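Local coordinates for putative fructose-bisphosphate aldolase (Coccidioides immitis, PDB 3PM6), which is a putative member of the class II aldolases, metal-dependent TIM-barrel proteins, and carries a bound zinc ion, at residues Ala28-Cys33 with Ile293-Lys298; Ile40-Arg45 with Glu277-Met282; Glu48-Pro53 with Lys288-Ile293. One frame throughout, in Å; residues are numbered along the deposited sequence.

Interaction 1 (Ala28-Cys33 with Ile293-Lys298)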
# COMPACT_ATOMS: atom_id res chain seq x y z
N ALA A 28 7.75 18.90 -17.84
CA ALA A 28 7.12 17.57 -17.90
C ALA A 28 6.65 17.12 -16.52
O ALA A 28 7.21 17.52 -15.49
CB ALA A 28 8.05 16.55 -18.52
N ILE A 29 5.59 16.30 -16.52
CA ILE A 29 5.01 15.70 -15.34
C ILE A 29 5.93 14.53 -14.96
O ILE A 29 6.30 13.73 -15.82
CB ILE A 29 3.58 15.16 -15.68
CG1 ILE A 29 2.68 16.30 -16.17
CG2 ILE A 29 2.95 14.37 -14.51
CD1 ILE A 29 2.54 17.53 -15.20
N PRO A 30 6.34 14.45 -13.68
CA PRO A 30 7.12 13.28 -13.26
C PRO A 30 6.18 12.10 -13.08
O PRO A 30 5.25 12.21 -12.32
CB PRO A 30 7.71 13.71 -11.91
CG PRO A 30 6.77 14.80 -11.37
CD PRO A 30 6.10 15.43 -12.59
N ALA A 31 6.42 11.01 -13.79
CA ALA A 31 5.54 9.82 -13.76
C ALA A 31 6.33 8.66 -13.16
O ALA A 31 7.10 8.00 -13.86
CB ALA A 31 5.05 9.49 -15.16
N ILE A 32 6.17 8.43 -11.87
CA ILE A 32 7.08 7.58 -11.12
C ILE A 32 6.46 6.24 -10.89
O ILE A 32 5.40 6.15 -10.25
CB ILE A 32 7.38 8.22 -9.71
CG1 ILE A 32 7.71 9.72 -9.85
CG2 ILE A 32 8.44 7.43 -8.94
CD1 ILE A 32 8.93 10.00 -10.71
N CYS A 33 7.10 5.20 -11.43
CA CYS A 33 6.71 3.84 -11.17
C CYS A 33 7.00 3.44 -9.77
O CYS A 33 8.12 3.65 -9.26
CB CYS A 33 7.48 2.87 -12.09
SG CYS A 33 7.19 3.25 -13.80
N ILE A 293 13.22 18.18 -14.39
CA ILE A 293 12.24 18.34 -15.46
C ILE A 293 11.37 19.60 -15.30
O ILE A 293 10.36 19.76 -15.99
CB ILE A 293 11.40 17.06 -15.67
CG1 ILE A 293 10.40 16.85 -14.53
CG2 ILE A 293 12.34 15.84 -15.89
CD1 ILE A 293 9.62 15.51 -14.64
N ASP A 294 11.77 20.47 -14.36
CA ASP A 294 11.13 21.78 -14.13
C ASP A 294 9.67 21.70 -13.70
O ASP A 294 8.92 22.59 -14.00
CB ASP A 294 11.25 22.69 -15.37
CG ASP A 294 12.67 22.83 -15.86
OD1 ASP A 294 13.60 23.01 -15.04
OD2 ASP A 294 12.86 22.70 -17.09
N SER A 295 9.27 20.64 -13.01
CA SER A 295 7.92 20.56 -12.50
C SER A 295 7.87 21.19 -11.10
O SER A 295 6.80 21.50 -10.57
CB SER A 295 7.43 19.11 -12.48
OG SER A 295 8.10 18.36 -11.49
N THR A 296 9.04 21.37 -10.50
CA THR A 296 9.13 21.95 -9.15
C THR A 296 8.40 23.31 -9.16
O THR A 296 8.61 24.12 -10.07
CB THR A 296 10.60 22.07 -8.73
OG1 THR A 296 11.12 20.75 -8.48
CG2 THR A 296 10.77 22.99 -7.47
N GLY A 297 7.51 23.52 -8.20
CA GLY A 297 6.82 24.80 -8.09
C GLY A 297 5.63 24.99 -9.01
O GLY A 297 4.86 25.93 -8.83
N LYS A 298 5.44 24.09 -9.98
CA LYS A 298 4.39 24.31 -10.98
C LYS A 298 2.94 24.10 -10.52
O LYS A 298 2.00 24.55 -11.20
CB LYS A 298 4.67 23.53 -12.26
CG LYS A 298 6.01 23.89 -12.96
CD LYS A 298 5.90 25.21 -13.80
CE LYS A 298 7.12 25.37 -14.74
NZ LYS A 298 8.43 25.52 -14.01
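I293 and S295 carry the contact from the loop after helix 271-292, and they meet A28, just before strand 29-33, and P30 within it. The apolar part is centred on one methyl group. I293 CD1 lies over the backbone as the strand begins. It sits 3.6 Å from P30 N and also touches the carbonyl carbon of I29. Its neighbour on one flank is P30 CB, with 3.8 Å between P30 CB and I293 CD1. A28 CB is a looser neighbour, 4.3 Å from I293 CD1. The first torsion of I293 explains this reach. CG1 sits in the crowded position between backbone N and carbonyl carbon (chi1 73°), and the chain then runs straight on to CD1.

The A28 carbonyl touches both loop residues without a hydrogen bond to either. A28 O lies 3.3 Å from I293 CD1 and 3.4 Å from S295 CB. S295 OG rests against the proline ring, 3.7 Å from P30 CD. The same hydroxyl hydrogen-bonds to S52 OG, so its polar needs are met beside the ring.

A single hydrogen bond crosses between the segments. A28 N donates to I293 O at 3.3 Å, a weak bond but a nearly straight one (169°). Within the loop, D294 has positive phi and is the C-prime residue of a Schellman motif that ends the helix. K298 NZ reaches back to D294 O at 3.0 Å, across the type II turn from S295 to K298.

The site is buried. Strand 29-33 pairs with strands 54-58 and 245-250, its two neighbours in the closed barrel. Helix 271-292 covers P30 through I289 and M290. The loop leaving this helix passes the beginning of the first barrel strand.

Interaction 2 (Ile40-Arg45 with Glu277-Met282)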
# COMPACT_ATOMS: atom_id res chain seq x y z
N ILE A 40 4.52 5.09 -3.01
CA ILE A 40 3.34 5.97 -3.06
C ILE A 40 3.57 7.17 -2.12
O ILE A 40 3.39 8.32 -2.50
CB ILE A 40 2.03 5.17 -2.72
CG1 ILE A 40 1.69 4.15 -3.83
CG2 ILE A 40 0.85 6.11 -2.41
CD1 ILE A 40 0.80 3.00 -3.38
N LEU A 41 4.03 6.89 -0.90
CA LEU A 41 4.24 7.96 0.09
C LEU A 41 5.36 8.87 -0.35
O LEU A 41 5.24 10.09 -0.24
CB LEU A 41 4.54 7.39 1.48
CG LEU A 41 3.28 6.85 2.15
CD1 LEU A 41 3.60 6.24 3.52
CD2 LEU A 41 2.24 7.97 2.28
N ALA A 42 6.45 8.27 -0.84
CA ALA A 42 7.57 9.06 -1.38
C ALA A 42 7.12 10.05 -2.44
O ALA A 42 7.55 11.22 -2.43
CB ALA A 42 8.71 8.15 -1.90
N ILE A 43 6.25 9.61 -3.35
CA ILE A 43 5.74 10.50 -4.40
C ILE A 43 4.85 11.64 -3.89
O ILE A 43 5.04 12.79 -4.28
CB ILE A 43 4.94 9.76 -5.51
CG1 ILE A 43 5.84 8.80 -6.29
CG2 ILE A 43 4.29 10.77 -6.46
CD1 ILE A 43 5.03 7.66 -6.97
N ILE A 44 3.85 11.31 -3.07
CA ILE A 44 2.96 12.33 -2.48
C ILE A 44 3.79 13.36 -1.71
O ILE A 44 3.55 14.53 -1.83
CB ILE A 44 1.93 11.72 -1.47
CG1 ILE A 44 1.13 10.55 -2.08
CG2 ILE A 44 1.00 12.83 -0.95
CD1 ILE A 44 0.44 10.86 -3.36
N ARG A 45 4.76 12.90 -0.91
CA ARG A 45 5.53 13.82 -0.07
C ARG A 45 6.43 14.72 -0.92
O ARG A 45 6.49 15.94 -0.71
CB ARG A 45 6.40 13.04 0.91
CG ARG A 45 5.72 12.65 2.16
CD ARG A 45 6.62 11.65 2.88
NE ARG A 45 5.84 10.86 3.82
CZ ARG A 45 6.36 10.13 4.80
NH1 ARG A 45 7.67 10.07 5.01
NH2 ARG A 45 5.54 9.46 5.60
N GLU A 277 13.19 5.00 6.21
CA GLU A 277 14.41 5.27 5.45
C GLU A 277 14.26 5.03 3.93
O GLU A 277 14.69 5.88 3.14
CB GLU A 277 15.63 4.53 6.07
CG GLU A 277 16.02 5.11 7.45
CD GLU A 277 17.42 4.70 7.93
OE1 GLU A 277 18.24 4.27 7.08
OE2 GLU A 277 17.72 4.80 9.14
N VAL A 278 13.59 3.94 3.53
CA VAL A 278 13.33 3.72 2.11
C VAL A 278 12.45 4.81 1.51
O VAL A 278 12.67 5.23 0.38
CB VAL A 278 12.78 2.30 1.77
CG1 VAL A 278 13.84 1.23 2.09
CG2 VAL A 278 11.46 2.00 2.49
N THR A 279 11.49 5.31 2.29
CA THR A 279 10.60 6.34 1.79
C THR A 279 11.34 7.67 1.62
O THR A 279 11.19 8.33 0.58
CB THR A 279 9.40 6.50 2.72
OG1 THR A 279 8.84 5.21 2.97
CG2 THR A 279 8.36 7.40 2.10
N ASN A 280 12.15 8.04 2.62
CA ASN A 280 12.97 9.23 2.54
C ASN A 280 13.92 9.20 1.36
O ASN A 280 14.00 10.17 0.63
CB ASN A 280 13.79 9.44 3.82
CG ASN A 280 12.91 9.66 5.03
OD1 ASN A 280 11.74 10.01 4.89
ND2 ASN A 280 13.46 9.42 6.23
N ALA A 281 14.64 8.10 1.19
CA ALA A 281 15.57 7.93 0.09
C ALA A 281 14.87 7.99 -1.29
O ALA A 281 15.37 8.66 -2.24
CB ALA A 281 16.33 6.64 0.26
N MET A 282 13.71 7.35 -1.40
CA MET A 282 12.92 7.40 -2.63
C MET A 282 12.38 8.80 -2.84
O MET A 282 12.36 9.29 -3.97
CB MET A 282 11.78 6.39 -2.62
CG MET A 282 12.22 4.93 -2.78
SD MET A 282 10.83 3.82 -3.13
CE MET A 282 10.40 3.41 -1.47
O HOH W 1 9.56 10.40 3.09
O HOH W 2 9.47 8.50 6.31
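A42 and T279 face each other where helices 37-49 and 271-292 come together. Their CA atoms are the closest pair between the segments, 5.2 Å apart. A42 CB fits against the other backbone, 3.5 Å from T279 O. It also meets the start of a longer side chain, with 3.6 Å between A42 CB and M282 CB. T279 answers with its methyl. CG2 points away from its own backbone N and comes to 3.6 Å from A42 N, with L41 CB beside it.

R45 extends over this methyl from the next turn. T279 CG2 lies under one face of the guanidinium, and the two side chains cross at about a right angle. N280 OD1 lies at the guanidinium edge, 4.1 Å from R45 NH1, too far for a direct bond. Two waters fill the step. Each accepts from R45 NH1 and donates to N280 OD1; water 2 lies in the guanidinium plane, 2.7 Å from R45 NH1.

Further out, OG1, the other branch of T279, has partners beyond the two segments. It hydrogen-bonds to H275 O in its own helix and to Y65 OH of the second subunit. That Y65 also packs on L41 and R45, so the contact borders the dimer interface.

The axes of segments 40-45 and 277-282 approach to 8.3 Å and cross at -45°. The small A42 side chain is consistent with so close an approach. The chemistry is therefore divided: CB and methyl groups meet each other and the backbone in the buried part, while the charged R45 reaches the exposed N280 through water and makes no ion pair with the other segment.

Interaction 3 (Glu48-Pro53 with Lys288-Ile293)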
# COMPACT_ATOMS: atom_id res chain seq x y z
N GLU A 48 4.25 17.22 -2.76
CA GLU A 48 3.74 18.31 -1.93
C GLU A 48 4.90 19.20 -1.48
O GLU A 48 4.77 20.43 -1.53
CB GLU A 48 2.93 17.79 -0.76
CG GLU A 48 1.53 17.27 -1.21
CD GLU A 48 0.76 16.61 -0.07
OE1 GLU A 48 1.36 16.32 0.99
OE2 GLU A 48 -0.45 16.37 -0.24
N HIS A 49 6.02 18.60 -1.10
CA HIS A 49 7.19 19.38 -0.69
C HIS A 49 7.61 20.36 -1.81
O HIS A 49 7.81 21.55 -1.54
CB HIS A 49 8.35 18.49 -0.23
CG HIS A 49 9.51 19.25 0.34
ND1 HIS A 49 10.82 18.88 0.13
CD2 HIS A 49 9.55 20.38 1.10
CE1 HIS A 49 11.63 19.75 0.72
NE2 HIS A 49 10.88 20.66 1.32
N LYS A 50 7.71 19.87 -3.05
CA LYS A 50 8.23 20.66 -4.17
C LYS A 50 7.14 21.44 -4.90
O LYS A 50 7.41 22.11 -5.92
CB LYS A 50 8.95 19.74 -5.16
CG LYS A 50 10.12 18.97 -4.58
CD LYS A 50 11.24 19.92 -4.18
CE LYS A 50 12.12 20.22 -5.35
NZ LYS A 50 13.47 20.56 -4.89
N ARG A 51 5.91 21.33 -4.42
CA ARG A 51 4.77 21.98 -5.08
C ARG A 51 4.75 21.58 -6.56
O ARG A 51 4.76 22.43 -7.45
CB ARG A 51 4.85 23.51 -4.92
N SER A 52 4.75 20.28 -6.81
CA SER A 52 4.82 19.75 -8.19
C SER A 52 3.65 18.80 -8.36
O SER A 52 3.36 18.02 -7.44
CB SER A 52 6.12 18.98 -8.44
OG SER A 52 6.07 18.23 -9.66
N PRO A 53 3.02 18.84 -9.54
CA PRO A 53 2.16 17.77 -10.01
C PRO A 53 2.99 16.50 -10.13
O PRO A 53 4.22 16.57 -10.12
CB PRO A 53 1.77 18.26 -11.40
CG PRO A 53 3.00 19.04 -11.85
CD PRO A 53 3.27 19.83 -10.60
N LYS A 288 14.64 15.15 -7.05
CA LYS A 288 15.67 15.50 -8.05
C LYS A 288 15.11 15.47 -9.47
O LYS A 288 15.41 16.35 -10.28
CB LYS A 288 16.95 14.64 -7.96
N ILE A 289 14.28 14.47 -9.75
CA ILE A 289 13.62 14.38 -11.06
C ILE A 289 12.80 15.65 -11.25
O ILE A 289 12.90 16.30 -12.29
CB ILE A 289 12.66 13.13 -11.19
CG1 ILE A 289 13.45 11.79 -11.12
CG2 ILE A 289 11.74 13.27 -12.43
CD1 ILE A 289 14.46 11.60 -12.27
N MET A 290 12.00 16.01 -10.25
CA MET A 290 11.12 17.18 -10.35
C MET A 290 11.88 18.46 -10.73
O MET A 290 11.46 19.24 -11.60
CB MET A 290 10.34 17.35 -9.03
CG MET A 290 9.23 16.31 -8.83
SD MET A 290 8.52 16.24 -7.17
CE MET A 290 7.03 15.20 -7.52
N ASP A 291 13.02 18.68 -10.07
CA ASP A 291 13.89 19.81 -10.39
C ASP A 291 14.42 19.71 -11.84
O ASP A 291 14.32 20.66 -12.61
CB ASP A 291 15.06 19.86 -9.40
CG ASP A 291 14.63 20.37 -8.03
OD1 ASP A 291 13.58 21.05 -7.96
OD2 ASP A 291 15.33 20.11 -7.03
N MET A 292 14.91 18.53 -12.21
CA MET A 292 15.49 18.30 -13.53
C MET A 292 14.47 18.58 -14.62
O MET A 292 14.78 19.17 -15.64
CB MET A 292 16.00 16.86 -13.68
CG MET A 292 17.22 16.52 -12.83
SD MET A 292 18.10 15.05 -13.46
CE MET A 292 19.55 15.20 -12.45
N ILE A 293 13.22 18.18 -14.39
CA ILE A 293 12.24 18.34 -15.46
C ILE A 293 11.37 19.60 -15.30
O ILE A 293 10.36 19.76 -15.99
CB ILE A 293 11.40 17.06 -15.67
CG1 ILE A 293 10.40 16.85 -14.53
CG2 ILE A 293 12.34 15.84 -15.89
CD1 ILE A 293 9.62 15.51 -14.64
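M290 fills the tight half of this contact, against S52, while K50 and D291 form the more exposed, polar half. The methionine chain is extended beyond CG and runs alongside S52. Three of its atoms touch the serine: S52 OG is 3.8 Å from M290 CG and also meets CE, while M290 SD lies 3.9 Å from S52 CB. The tip continues toward the next residue, where M290 CE is 4.1 Å from P53 O. K50 CB and CG also reach the sulfur, each 4.1 Å from M290 SD. Outside the two segments, M290 also packs on A46 and A47 of helix 37-49 and on P30.

On the partly exposed side the contact is a salt bridge. The lysine chain bends at chi2 (-66°) and again at chi3 (-85°), which brings its ammonium round to the carboxylate. K50 NZ donates to D291 OD2 at 2.9 Å, meeting it on the syn side and 19° out of the carboxylate plane. A second, weak bond goes from K50 NZ to D291 OD1 at 3.1 Å. D291 OD1 also has T296 OG1 as a probable hydrogen-bond partner.

Both chains are leaving a helix here. R51 has positive phi and ends helix 37-49 in a Schellman motif, and I293 is the first residue beyond helix 271-292. The arrangement belongs to the TIM barrel: the last helix of the fold packs beside the turn that leads from the first barrel helix into the second strand, 54-58.

In the fold
Interactions 1 and 3 form one continuous site. Their centres are about 5 Å apart, and they share I293. G297 N probably hydrogen-bonds to K50 O at 2.7 Å, so the loop after helix 271-292 is tied to the end of helix 37-49. Interaction 2 joins the same two helices at segments 40-45 and 277-282, its centre about 13 Å from that of interaction 3. It meets interaction 1 where I43 packs on I32. Together they hold the last helix and its following loop against the first strand and helix of the barrel. The zinc, held by H91, H196 and H227, is not part of them: the P30 side chain is about 14 Å from it.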